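Periplasmic sugar-binding protein (Chloroflexus aurantiacus, PDB 4RXU) binds D-glucose between its two lobes and probably delivers sugar to an ABC-type transporter as its solute-binding component. Local coordinates at residues T28-V33 and G60-I65; V36-D41 and I91-D96; A102-A107 and R122-V127; D299-V304 and I353-Y358. One frame throughout, in Å; residues are numbered along the deposited sequence.

Contact 1 of 4, residues T28-V33 and G60-I65; sequences TQQLAV and GYQVEI
Gln29 and Gln30 run parallel to Tyr61 and Gln62 as two bridged residue pairs, the short strand axes approaching to 4.7 Å at an angle of 39°. Gln29 sits between two partners: its N donates to Gly60 O at 2.8 Å and its O accepts from Gln62 N, after which Leu31 N donates to Gln62 O at 3.1 Å. Leu31 carries the apolar side. With CG anti to the carbonyl carbon (chi1 -63°), its CD1 reaches over one face of the Tyr61 ring, 3.6 Å from the centroid, a CH-pi contact displaced toward the CG end. The Gln29 side chain runs alongside the same ring, and its OE1 lies in the ring plane at the edge, 3.8 Å from Tyr61 CE1, with the amide turned 79° from the ring. The pairing closes the first beta-alpha-beta unit of the periplasmic binding protein fold, in which helix 44-59 connects the two strands and ends in a Schellman motif at Gly60. An inverse gamma turn centred on Ala32 turns a corner in strand 29-37. Round this corner two waters fill in: one donates to Leu31 O and Gln62 O, the other links Val33 O to Glu64 N; direct pairing resumes between Glu64 and Ile35. Val33 CG1 still meets Val63 CG1 at 4.0 Å, while Val63 CG2 reaches Leu31 CB. Helix 300-315 packs on Leu31, Val33 and Tyr61.

Contact 2 of 4, residues V36-D41 and I91-D96; sequences VLPTKD and IICPHD
Val36 uses both its backbone polar groups on the 91-96 chain: its N donates to Ile91 O at 2.8 Å and its O accepts from Cys93 N at 2.9 Å. They flank the parallel bridge of Val36 with Ile92, whose CA also approaches Val36 O as a CA-H...O contact. Apolar contacts accompany the bridge, with Val36 CB against Ile92 CG1 at 4.1 Å, and continue past it to Pro38, which lies against the chain where it leaves the strand. The thiol of Cys93, swung anti to the backbone N (chi1 177°), brings SG to 3.7 Å from Pro38 CD, and Cys93 O lies 3.4 Å from the same carbon. Pro38 CB meets His95 CA and sits at the edge of the imidazole. Were Pro38 an alanine, CG and CD would be gone and Cys93 SG would probably lose its neighbour, opening a gap beside it. Trp45, a residue of the glucose pocket, touches both Pro38 and Cys93, whose side chain is about 6 Å from the sugar. Backbone bonds thus set the register of the two strands, and the apolar contacts of Pro38 with Cys93 and His95 fix how the chains leave the sheet next to the pocket.

Contact 3 of 4, residues A102-A107 and R122-V127; sequences AAAEAA and RETDAV
Thr124 OG1 is held from two directions: it donates to Glu105 OE2 at 2.9 Å and accepts from Ala126 N, also at 2.9 Å. The second bond closes an ST turn, nearly straight at 166°, a tight turn in the loop. With OG1 placed anti to the backbone N (chi1 179°), the hydroxyl can serve the turn and the helix together. On the helix side, Glu105 stretches out beyond CG and slides past Thr124 in the opposite direction. The hydroxyl meets OE2 on its anti lone pair, the one away from the other oxygen, and Glu105 CG passes 3.4 Å from the same Thr124 OG1.

Small methyl groups fill the interface beside this bond. Ala126 CB comes within 3.7 Å of Glu105 N, between the glutamate stem and Ala104, whose CB lies 4.0 Å from Ala126 CB. Ala104 CB also approaches Ala126 O at 3.4 Å; this carbonyl is buried here and has no hydrogen-bond partner in the model. Shortening Glu105 to an alanine is likely to leave the Thr124 hydroxyl without its acceptor and uncover the methyl of Ala126 where the glutamate stem now lies. The contact joins helix 101-109 to the loop between the neighbouring parallel strands 113-117 and 129-133 of the mixed sheet. Asn328 binds Thr124 O. In this contact alanine methyls let helix and loop come close, and one side-chain hydrogen bond across it ties Glu105 to the ST-turn hydroxyl.

Contact 4 of 4, residues D299-V304 and I353-Y358; sequences DVRTLV and IDSGYY
The Arg301 guanidinium stands at 90° to the Tyr357 ring, and the two side chains slide past each other in opposite directions, bringing Arg301 NE to the ring edge 3.5 Å from Tyr357 CD1. Asp299 comes to the same edge, its OD1 3.4 Å from Tyr357 CE1 and its carboxylate likewise almost upright to the ring. Two groups in its own plane fix the guanidinium. Arg301 NE and NH2 grip Asp299 side-on, one nitrogen to each oxygen, in a salt bridge with NH2 2.9 Å from OD2. At the far end Arg301 NH1 and NH2 both donate to Ser355 O, at 2.9 Å and 3.1 Å respectively, from the same face of the carbonyl. A bend at chi3 (-64°) turns the arginine head into this position between the two acceptors. Asp299 is also the N-cap of helix 300-315, accepting a weak bond from Arg301 N. Through its two bonds to Ser355 O the guanidinium ties this helix start to the segment that follows helix 348-354. There Gly356 leaves helical geometry with positive phi, and a water accepts from Arg301 NH1 and donates to Gly356 O. The phenol of Tyr357 reaches across to Val300, its OH 3.4 Å from Val300 CB, and is hydrogen-bonded to Gln47. Arg51 makes a cation-pi contact with the ring, while Phe297 packs against it edge-to-face.

How the contacts relate
Contacts 1 and 2 share strand 29-37 and one sheet, and touch through Val33 with Ile91 and Leu37 with Ile65. Contact 1 lies at the surface, where waters supplement the backbone pairing and Leu31 packs on Tyr61; contact 2 is buried nearer the glucose, and its side-chain packing is apolar. Contact 3 is also buried but holds a helix to a loop rather than strand to strand, with its centre about 15 Å from that of contact 2. Contact 4, partly buried, relies on a salt-bridged arginine that donates to a carbonyl across the contact instead of sheet pairing. Its segment 299-304 starts helix 300-315, whose later turns pack on contact 1, although the two contacts do not touch.

Contact 1 of 4, residues T28-V33 and G60-I65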
loop_
_atom_site.group_PDB
_atom_site.type_symbol
_atom_site.label_atom_id
_atom_site.label_comp_id
_atom_site.label_asym_id
_atom_site.label_seq_id
_atom_site.Cartn_x
_atom_site.Cartn_y
_atom_site.Cartn_z
ATOM N N THR A 28 11.612 -16.785 -26.633
ATOM C CA THR A 28 10.533 -15.981 -25.992
ATOM C C THR A 28 9.870 -15.093 -27.050
ATOM O O THR A 28 10.410 -14.933 -28.153
ATOM C CB THR A 28 11.097 -15.128 -24.831
ATOM O OG1 THR A 28 11.800 -13.990 -25.343
ATOM C CG2 THR A 28 12.039 -15.974 -23.956
ATOM N N GLN A 29 8.707 -14.526 -26.733
ATOM C CA GLN A 29 8.082 -13.558 -27.636
ATOM C C GLN A 29 8.074 -12.168 -27.005
ATOM O O GLN A 29 7.767 -11.992 -25.826
ATOM C CB GLN A 29 6.675 -13.975 -28.103
ATOM C CG GLN A 29 5.694 -14.378 -27.015
ATOM C CD GLN A 29 4.354 -14.882 -27.548
ATOM O OE1 GLN A 29 3.899 -15.961 -27.160
ATOM N NE2 GLN A 29 3.708 -14.101 -28.418
ATOM N N GLN A 30 8.446 -11.181 -27.809
ATOM C CA GLN A 30 8.366 -9.803 -27.393
ATOM C C GLN A 30 6.893 -9.422 -27.456
ATOM O O GLN A 30 6.248 -9.555 -28.497
ATOM C CB GLN A 30 9.141 -8.898 -28.341
ATOM C CG GLN A 30 10.538 -8.509 -27.916
ATOM C CD GLN A 30 11.112 -7.498 -28.889
ATOM O OE1 GLN A 30 10.742 -7.479 -30.065
ATOM N NE2 GLN A 30 12.001 -6.642 -28.406
ATOM N N LEU A 31 6.356 -8.980 -26.335
ATOM C CA LEU A 31 5.007 -8.433 -26.320
ATOM C C LEU A 31 5.058 -6.913 -26.410
ATOM O O LEU A 31 5.949 -6.281 -25.855
ATOM C CB LEU A 31 4.269 -8.838 -25.038
ATOM C CG LEU A 31 4.035 -10.331 -24.827
ATOM C CD1 LEU A 31 3.184 -10.518 -23.580
ATOM C CD2 LEU A 31 3.393 -11.009 -26.018
ATOM N N ALA A 32 4.067 -6.343 -27.087
ATOM C CA ALA A 32 3.925 -4.886 -27.206
ATOM C C ALA A 32 3.284 -4.313 -25.957
ATOM O O ALA A 32 2.188 -3.725 -25.962
ATOM C CB ALA A 32 3.147 -4.525 -28.455
ATOM N N VAL A 33 4.021 -4.493 -24.880
ATOM C CA VAL A 33 3.604 -4.115 -23.527
ATOM C C VAL A 33 4.825 -3.488 -22.850
ATOM O O VAL A 33 5.958 -3.925 -23.083
ATOM C CB VAL A 33 3.116 -5.321 -22.703
ATOM C CG1 VAL A 33 2.703 -4.887 -21.298
ATOM C CG2 VAL A 33 1.956 -5.998 -23.395
ATOM N N GLY A 60 7.254 -17.268 -21.288
ATOM C CA GLY A 60 8.083 -16.987 -22.456
ATOM C C GLY A 60 7.798 -15.631 -23.070
ATOM O O GLY A 60 7.808 -15.484 -24.284
ATOM N N TYR A 61 7.524 -14.647 -22.215
ATOM C CA TYR A 61 7.230 -13.283 -22.655
ATOM C C TYR A 61 8.391 -12.369 -22.298
ATOM O O TYR A 61 9.018 -12.523 -21.248
ATOM C CB TYR A 61 5.980 -12.706 -21.982
ATOM C CG TYR A 61 4.649 -13.357 -22.284
ATOM C CD1 TYR A 61 4.402 -14.043 -23.477
ATOM C CD2 TYR A 61 3.605 -13.231 -21.371
ATOM C CE1 TYR A 61 3.158 -14.617 -23.726
ATOM C CE2 TYR A 61 2.368 -13.795 -21.604
ATOM C CZ TYR A 61 2.139 -14.482 -22.781
ATOM O OH TYR A 61 0.882 -15.012 -22.961
ATOM N N GLN A 62 8.687 -11.452 -23.214
ATOM C CA GLN A 62 9.627 -10.381 -22.951
ATOM C C GLN A 62 8.911 -9.040 -22.971
ATOM O O GLN A 62 8.281 -8.662 -23.965
ATOM C CB GLN A 62 10.784 -10.350 -23.937
ATOM C CG GLN A 62 11.958 -9.564 -23.354
ATOM C CD GLN A 62 12.252 -8.254 -24.070
ATOM O OE1 GLN A 62 11.662 -7.206 -23.779
ATOM N NE2 GLN A 62 13.208 -8.307 -24.995
ATOM N N VAL A 63 8.991 -8.362 -21.835
ATOM C CA VAL A 63 8.339 -7.072 -21.613
ATOM C C VAL A 63 9.299 -6.189 -20.809
ATOM O O VAL A 63 9.820 -6.601 -19.762
ATOM C CB VAL A 63 7.033 -7.259 -20.817
ATOM C CG1 VAL A 63 6.440 -5.928 -20.375
ATOM C CG2 VAL A 63 6.020 -8.073 -21.600
ATOM N N GLU A 64 9.528 -4.974 -21.297
ATOM C CA GLU A 64 10.445 -4.070 -20.622
ATOM C C GLU A 64 9.800 -3.480 -19.362
ATOM O O GLU A 64 8.629 -3.092 -19.378
ATOM C CB GLU A 64 10.919 -2.947 -21.554
ATOM C CG GLU A 64 12.006 -2.073 -20.940
ATOM C CD GLU A 64 12.661 -1.134 -21.943
ATOM O OE1 GLU A 64 12.034 -0.839 -22.987
ATOM O OE2 GLU A 64 13.803 -0.688 -21.688
ATOM N N ILE A 65 10.583 -3.437 -18.286
ATOM C CA ILE A 65 10.212 -2.792 -17.021
ATOM C C ILE A 65 11.127 -1.593 -16.815
ATOM O O ILE A 65 12.334 -1.721 -16.839
ATOM C CB ILE A 65 10.380 -3.755 -15.824
ATOM C CG1 ILE A 65 9.522 -5.019 -16.043
ATOM C CG2 ILE A 65 10.013 -3.082 -14.504
ATOM C CD1 ILE A 65 9.740 -6.129 -15.029
HETATM O O HOH W 1 8.719 -6.241 -25.467
HETATM O O HOH W 2 8.489 -4.036 -23.755
#

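Contact 2 of 4, residues V36-D41 and I91-D96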
loop_
_atom_site.group_PDB
_atom_site.type_symbol
_atom_site.label_atom_id
_atom_site.label_comp_id
_atom_site.label_asym_id
_atom_site.label_seq_id
_atom_site.Cartn_x
_atom_site.Cartn_y
_atom_site.Cartn_z
ATOM N N VAL A 36 5.764 0.230 -16.105
ATOM C CA VAL A 36 6.427 1.351 -15.424
ATOM C C VAL A 36 6.120 1.306 -13.951
ATOM O O VAL A 36 4.951 1.276 -13.560
ATOM C CB VAL A 36 6.046 2.726 -16.033
ATOM C CG1 VAL A 36 6.737 3.897 -15.316
ATOM C CG2 VAL A 36 6.404 2.768 -17.510
ATOM N N LEU A 37 7.178 1.239 -13.148
ATOM C CA LEU A 37 7.053 1.188 -11.671
ATOM C C LEU A 37 7.696 2.439 -11.080
ATOM O O LEU A 37 8.605 2.999 -11.671
ATOM C CB LEU A 37 7.702 -0.080 -11.123
ATOM C CG LEU A 37 6.993 -1.384 -11.553
ATOM C CD1 LEU A 37 7.837 -2.561 -11.082
ATOM C CD2 LEU A 37 5.551 -1.497 -11.045
ATOM N N PRO A 38 7.249 2.868 -9.886
ATOM C CA PRO A 38 7.565 4.239 -9.495
ATOM C C PRO A 38 8.961 4.463 -8.949
ATOM O O PRO A 38 9.561 5.509 -9.216
ATOM C CB PRO A 38 6.500 4.545 -8.436
ATOM C CG PRO A 38 6.192 3.190 -7.845
ATOM C CD PRO A 38 6.165 2.310 -9.067
ATOM N N THR A 39 9.484 3.499 -8.194
ATOM C CA THR A 39 10.776 3.673 -7.538
ATOM C C THR A 39 11.295 2.344 -7.032
ATOM O O THR A 39 10.502 1.480 -6.659
ATOM C CB THR A 39 10.692 4.689 -6.359
ATOM O OG1 THR A 39 11.974 4.845 -5.750
ATOM C CG2 THR A 39 9.695 4.255 -5.304
ATOM N N LYS A 40 12.619 2.207 -6.988
ATOM C CA LYS A 40 13.276 1.068 -6.322
ATOM C C LYS A 40 13.522 1.330 -4.829
ATOM O O LYS A 40 14.009 0.468 -4.117
ATOM C CB LYS A 40 14.610 0.718 -7.000
ATOM C CG LYS A 40 14.465 -0.074 -8.288
ATOM C CD LYS A 40 15.577 -1.116 -8.437
ATOM C CE LYS A 40 16.700 -0.697 -9.366
ATOM N NZ LYS A 40 17.071 -1.823 -10.271
ATOM N N ASP A 41 13.197 2.534 -4.367
ATOM C CA ASP A 41 13.536 2.967 -2.997
ATOM C C ASP A 41 12.422 2.717 -1.999
ATOM O O ASP A 41 12.518 3.083 -0.827
ATOM C CB ASP A 41 13.953 4.434 -2.978
ATOM C CG ASP A 41 15.188 4.687 -3.802
ATOM O OD1 ASP A 41 16.182 3.946 -3.669
ATOM O OD2 ASP A 41 15.178 5.651 -4.588
ATOM N N ILE A 91 1.294 -0.922 -18.605
ATOM C CA ILE A 91 0.984 -1.240 -17.201
ATOM C C ILE A 91 1.810 -0.259 -16.374
ATOM O O ILE A 91 3.046 -0.248 -16.457
ATOM C CB ILE A 91 1.381 -2.685 -16.870
ATOM C CG1 ILE A 91 0.543 -3.683 -17.689
ATOM C CG2 ILE A 91 1.253 -2.946 -15.375
ATOM C CD1 ILE A 91 1.196 -5.050 -17.779
ATOM N N ILE A 92 1.134 0.586 -15.602
ATOM C CA ILE A 92 1.815 1.695 -14.925
ATOM C C ILE A 92 1.341 1.899 -13.485
ATOM O O ILE A 92 0.144 2.083 -13.246
ATOM C CB ILE A 92 1.701 3.030 -15.716
ATOM C CG1 ILE A 92 2.373 4.170 -14.935
ATOM C CG2 ILE A 92 0.253 3.368 -16.090
ATOM C CD1 ILE A 92 2.628 5.397 -15.788
ATOM N N CYS A 93 2.311 1.867 -12.565
ATOM C CA CYS A 93 2.096 2.263 -11.200
ATOM C C CYS A 93 2.673 3.670 -11.017
ATOM O O CYS A 93 3.887 3.840 -11.046
ATOM C CB CYS A 93 2.726 1.281 -10.238
ATOM S SG CYS A 93 2.544 1.807 -8.543
ATOM N N PRO A 94 1.788 4.677 -10.813
ATOM C CA PRO A 94 2.267 6.024 -10.758
ATOM C C PRO A 94 2.997 6.356 -9.487
ATOM O O PRO A 94 2.635 5.898 -8.399
ATOM C CB PRO A 94 0.983 6.870 -10.840
ATOM C CG PRO A 94 -0.087 5.982 -10.322
ATOM C CD PRO A 94 0.313 4.642 -10.879
ATOM N N HIS A 95 4.013 7.192 -9.624
ATOM C CA HIS A 95 4.587 7.799 -8.430
ATOM C C HIS A 95 3.624 8.763 -7.747
ATOM O O HIS A 95 3.377 8.682 -6.541
ATOM C CB HIS A 95 5.861 8.535 -8.745
ATOM C CG HIS A 95 6.381 9.238 -7.547
ATOM N ND1 HIS A 95 6.728 8.554 -6.405
ATOM C CD2 HIS A 95 6.475 10.551 -7.255
ATOM C CE1 HIS A 95 7.078 9.418 -5.475
ATOM N NE2 HIS A 95 6.951 10.638 -5.973
ATOM N N ASP A 96 3.050 9.643 -8.551
ATOM C CA ASP A 96 2.096 10.628 -8.077
ATOM C C ASP A 96 0.853 10.477 -8.932
ATOM O O ASP A 96 0.900 10.692 -10.126
ATOM C CB ASP A 96 2.682 12.038 -8.173
ATOM C CG ASP A 96 1.720 13.112 -7.698
ATOM O OD1 ASP A 96 0.504 13.089 -8.028
ATOM O OD2 ASP A 96 2.187 14.011 -6.998
#

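Contact 3 of 4, residues A102-A107 and R122-V127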
loop_
_atom_site.group_PDB
_atom_site.type_symbol
_atom_site.label_atom_id
_atom_site.label_comp_id
_atom_site.label_asym_id
_atom_site.label_seq_id
_atom_site.Cartn_x
_atom_site.Cartn_y
_atom_site.Cartn_z
ATOM N N ALA A 102 -1.056 13.336 -17.357
ATOM C CA ALA A 102 -0.554 13.686 -18.702
ATOM C C ALA A 102 0.106 12.482 -19.374
ATOM O O ALA A 102 -0.029 12.278 -20.578
ATOM C CB ALA A 102 0.398 14.873 -18.661
ATOM N N ALA A 103 0.795 11.661 -18.588
ATOM C CA ALA A 103 1.390 10.429 -19.106
ATOM C C ALA A 103 0.351 9.453 -19.655
ATOM O O ALA A 103 0.520 8.878 -20.749
ATOM C CB ALA A 103 2.232 9.770 -18.022
ATOM N N ALA A 104 -0.730 9.281 -18.886
ATOM C CA ALA A 104 -1.820 8.401 -19.292
ATOM C C ALA A 104 -2.461 8.951 -20.589
ATOM O O ALA A 104 -2.767 8.219 -21.524
ATOM C CB ALA A 104 -2.848 8.296 -18.162
ATOM N N GLU A 105 -2.663 10.261 -20.620
ATOM C CA GLU A 105 -3.252 10.923 -21.765
ATOM C C GLU A 105 -2.373 10.781 -22.998
ATOM O O GLU A 105 -2.887 10.560 -24.099
ATOM C CB GLU A 105 -3.537 12.388 -21.439
ATOM C CG GLU A 105 -4.710 12.507 -20.474
ATOM C CD GLU A 105 -4.819 13.830 -19.750
ATOM O OE1 GLU A 105 -3.967 14.730 -19.918
ATOM O OE2 GLU A 105 -5.786 13.940 -18.965
ATOM N N ALA A 106 -1.058 10.866 -22.812
ATOM C CA ALA A 106 -0.127 10.683 -23.924
ATOM C C ALA A 106 -0.205 9.264 -24.473
ATOM O O ALA A 106 -0.141 9.054 -25.680
ATOM C CB ALA A 106 1.307 11.017 -23.517
ATOM N N ALA A 107 -0.327 8.291 -23.585
ATOM C CA ALA A 107 -0.480 6.905 -24.010
ATOM C C ALA A 107 -1.767 6.746 -24.787
ATOM O O ALA A 107 -1.784 6.196 -25.912
ATOM C CB ALA A 107 -0.482 5.984 -22.793
ATOM N N ARG A 122 -5.008 9.512 -11.398
ATOM C CA ARG A 122 -6.158 10.357 -11.119
ATOM C C ARG A 122 -6.361 11.493 -12.084
ATOM O O ARG A 122 -5.446 11.878 -12.804
ATOM C CB ARG A 122 -6.053 10.910 -9.701
ATOM C CG ARG A 122 -6.174 9.819 -8.647
ATOM C CD ARG A 122 -6.155 10.417 -7.255
ATOM N NE ARG A 122 -7.458 10.994 -6.895
ATOM C CZ ARG A 122 -7.753 12.275 -6.778
ATOM N NH1 ARG A 122 -6.852 13.229 -6.997
ATOM N NH2 ARG A 122 -9.000 12.600 -6.432
ATOM N N GLU A 123 -7.590 11.999 -12.091
ATOM C CA GLU A 123 -7.960 13.279 -12.735
ATOM C C GLU A 123 -7.815 13.228 -14.253
ATOM O O GLU A 123 -7.427 14.200 -14.917
ATOM C CB GLU A 123 -7.168 14.440 -12.143
ATOM C CG GLU A 123 -7.386 14.673 -10.651
ATOM C CD GLU A 123 -8.841 14.836 -10.215
ATOM O OE1 GLU A 123 -9.738 15.055 -11.049
ATOM O OE2 GLU A 123 -9.091 14.750 -8.995
ATOM N N THR A 124 -8.151 12.070 -14.793
ATOM C CA THR A 124 -8.230 11.867 -16.238
ATOM C C THR A 124 -9.101 10.692 -16.584
ATOM O O THR A 124 -9.218 9.726 -15.830
ATOM C CB THR A 124 -6.859 11.657 -16.930
ATOM O OG1 THR A 124 -7.068 11.446 -18.335
ATOM C CG2 THR A 124 -6.087 10.488 -16.366
ATOM N N ASP A 125 -9.694 10.763 -17.761
ATOM C CA ASP A 125 -10.442 9.573 -18.195
ATOM C C ASP A 125 -9.583 8.615 -19.054
ATOM O O ASP A 125 -10.085 7.580 -19.481
ATOM C CB ASP A 125 -11.796 9.913 -18.821
ATOM C CG ASP A 125 -11.680 10.806 -20.000
ATOM O OD1 ASP A 125 -10.547 11.145 -20.392
ATOM O OD2 ASP A 125 -12.742 11.182 -20.536
ATOM N N ALA A 126 -8.296 8.931 -19.196
ATOM C CA ALA A 126 -7.331 8.121 -19.918
ATOM C C ALA A 126 -6.809 6.946 -19.109
ATOM O O ALA A 126 -5.645 6.614 -19.217
ATOM C CB ALA A 126 -6.153 8.988 -20.390
ATOM N N VAL A 127 -7.655 6.320 -18.306
ATOM C CA VAL A 127 -7.278 5.085 -17.633
ATOM C C VAL A 127 -8.294 4.021 -18.042
ATOM O O VAL A 127 -9.497 4.226 -17.822
ATOM C CB VAL A 127 -7.239 5.239 -16.103
ATOM C CG1 VAL A 127 -6.744 3.947 -15.500
ATOM C CG2 VAL A 127 -6.378 6.425 -15.680
#

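Contact 4 of 4, residues D299-V304 and I353-Y358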
loop_
_atom_site.group_PDB
_atom_site.type_symbol
_atom_site.label_atom_id
_atom_site.label_comp_id
_atom_site.label_asym_id
_atom_site.label_seq_id
_atom_site.Cartn_x
_atom_site.Cartn_y
_atom_site.Cartn_z
ATOM N N ASP A 299 -1.117 -10.663 -2.240
ATOM C CA ASP A 299 -0.409 -11.634 -3.049
ATOM C C ASP A 299 -0.049 -11.016 -4.390
ATOM O O ASP A 299 -0.845 -10.988 -5.317
ATOM C CB ASP A 299 -1.248 -12.913 -3.199
ATOM C CG ASP A 299 -0.468 -14.075 -3.756
ATOM O OD1 ASP A 299 0.565 -13.848 -4.440
ATOM O OD2 ASP A 299 -0.897 -15.224 -3.503
ATOM N N VAL A 300 1.179 -10.513 -4.455
ATOM C CA VAL A 300 1.705 -9.875 -5.657
ATOM C C VAL A 300 1.725 -10.816 -6.852
ATOM O O VAL A 300 1.659 -10.373 -7.993
ATOM C CB VAL A 300 3.098 -9.247 -5.375
ATOM C CG1 VAL A 300 3.704 -8.665 -6.646
ATOM C CG2 VAL A 300 2.999 -8.149 -4.321
ATOM N N ARG A 301 1.806 -12.120 -6.625
ATOM C CA ARG A 301 1.685 -13.051 -7.757
ATOM C C ARG A 301 0.348 -12.895 -8.490
ATOM O O ARG A 301 0.282 -12.945 -9.719
ATOM C CB ARG A 301 1.830 -14.515 -7.300
ATOM C CG ARG A 301 3.116 -14.789 -6.551
ATOM C CD ARG A 301 3.135 -16.187 -5.982
ATOM N NE ARG A 301 2.087 -16.365 -4.993
ATOM C CZ ARG A 301 1.869 -17.483 -4.319
ATOM N NH1 ARG A 301 2.627 -18.558 -4.542
ATOM N NH2 ARG A 301 0.871 -17.526 -3.445
ATOM N N THR A 302 -0.716 -12.684 -7.715
ATOM C CA THR A 302 -2.037 -12.506 -8.311
ATOM C C THR A 302 -2.131 -11.166 -9.046
ATOM O O THR A 302 -2.690 -11.092 -10.130
ATOM C CB THR A 302 -3.144 -12.578 -7.253
ATOM O OG1 THR A 302 -3.003 -13.815 -6.532
ATOM C CG2 THR A 302 -4.544 -12.504 -7.879
ATOM N N LEU A 303 -1.583 -10.116 -8.448
ATOM C CA LEU A 303 -1.657 -8.789 -9.038
ATOM C C LEU A 303 -0.927 -8.804 -10.386
ATOM O O LEU A 303 -1.442 -8.318 -11.404
ATOM C CB LEU A 303 -1.043 -7.756 -8.094
ATOM C CG LEU A 303 -1.525 -6.318 -8.346
ATOM C CD1 LEU A 303 -2.933 -6.105 -7.819
ATOM C CD2 LEU A 303 -0.579 -5.296 -7.736
ATOM N N VAL A 304 0.273 -9.383 -10.389
ATOM C CA VAL A 304 1.071 -9.477 -11.589
ATOM C C VAL A 304 0.326 -10.257 -12.669
ATOM O O VAL A 304 0.255 -9.829 -13.828
ATOM C CB VAL A 304 2.438 -10.113 -11.266
ATOM C CG1 VAL A 304 3.078 -10.747 -12.495
ATOM C CG2 VAL A 304 3.353 -9.071 -10.625
ATOM N N ILE A 353 3.734 -19.569 3.484
ATOM C CA ILE A 353 4.604 -20.702 3.177
ATOM C C ILE A 353 3.826 -21.797 2.444
ATOM O O ILE A 353 4.231 -22.237 1.364
ATOM C CB ILE A 353 5.252 -21.262 4.450
ATOM C CG1 ILE A 353 6.015 -20.177 5.224
ATOM C CG2 ILE A 353 6.148 -22.446 4.108
ATOM C CD1 ILE A 353 6.859 -19.231 4.425
ATOM N N ASP A 354 2.698 -22.192 2.990
ATOM C CA ASP A 354 1.880 -23.254 2.364
ATOM C C ASP A 354 1.308 -22.789 1.024
ATOM O O ASP A 354 1.055 -23.591 0.108
ATOM C CB ASP A 354 0.776 -23.706 3.326
ATOM C CG ASP A 354 1.324 -24.368 4.579
ATOM O OD1 ASP A 354 2.505 -24.781 4.567
ATOM O OD2 ASP A 354 0.557 -24.482 5.564
ATOM N N SER A 355 1.151 -21.483 0.905
ATOM C CA SER A 355 0.729 -20.838 -0.339
ATOM C C SER A 355 1.831 -20.770 -1.406
ATOM O O SER A 355 1.574 -20.380 -2.544
ATOM C CB SER A 355 0.296 -19.422 -0.038
ATOM O OG SER A 355 1.418 -18.643 0.394
ATOM N N GLY A 356 3.056 -21.088 -1.030
ATOM C CA GLY A 356 4.188 -20.962 -1.936
ATOM C C GLY A 356 4.785 -19.585 -2.125
ATOM O O GLY A 356 5.719 -19.429 -2.902
ATOM N N TYR A 357 4.275 -18.594 -1.409
ATOM C CA TYR A 357 4.760 -17.241 -1.597
ATOM C C TYR A 357 6.241 -17.129 -1.263
ATOM O O TYR A 357 7.051 -16.607 -2.067
ATOM C CB TYR A 357 3.954 -16.260 -0.756
ATOM C CG TYR A 357 4.058 -14.825 -1.221
ATOM C CD1 TYR A 357 3.367 -14.408 -2.328
ATOM C CD2 TYR A 357 4.863 -13.895 -0.558
ATOM C CE1 TYR A 357 3.445 -13.099 -2.797
ATOM C CE2 TYR A 357 4.914 -12.582 -0.989
ATOM C CZ TYR A 357 4.196 -12.187 -2.124
ATOM O OH TYR A 357 4.202 -10.866 -2.576
ATOM N N TYR A 358 6.591 -17.671 -0.100
ATOM C CA TYR A 358 7.972 -17.716 0.354
ATOM C C TYR A 358 8.376 -19.115 0.758
ATOM O O TYR A 358 7.556 -19.879 1.220
ATOM C CB TYR A 358 8.203 -16.831 1.578
ATOM C CG TYR A 358 8.022 -15.339 1.382
ATOM C CD1 TYR A 358 8.540 -14.692 0.277
ATOM C CD2 TYR A 358 7.374 -14.581 2.326
ATOM C CE1 TYR A 358 8.420 -13.325 0.121
ATOM C CE2 TYR A 358 7.240 -13.196 2.163
ATOM C CZ TYR A 358 7.780 -12.581 1.061
ATOM O OH TYR A 358 7.658 -11.211 0.873
HETATM O O HOH W 3 4.829 -19.086 -6.048
#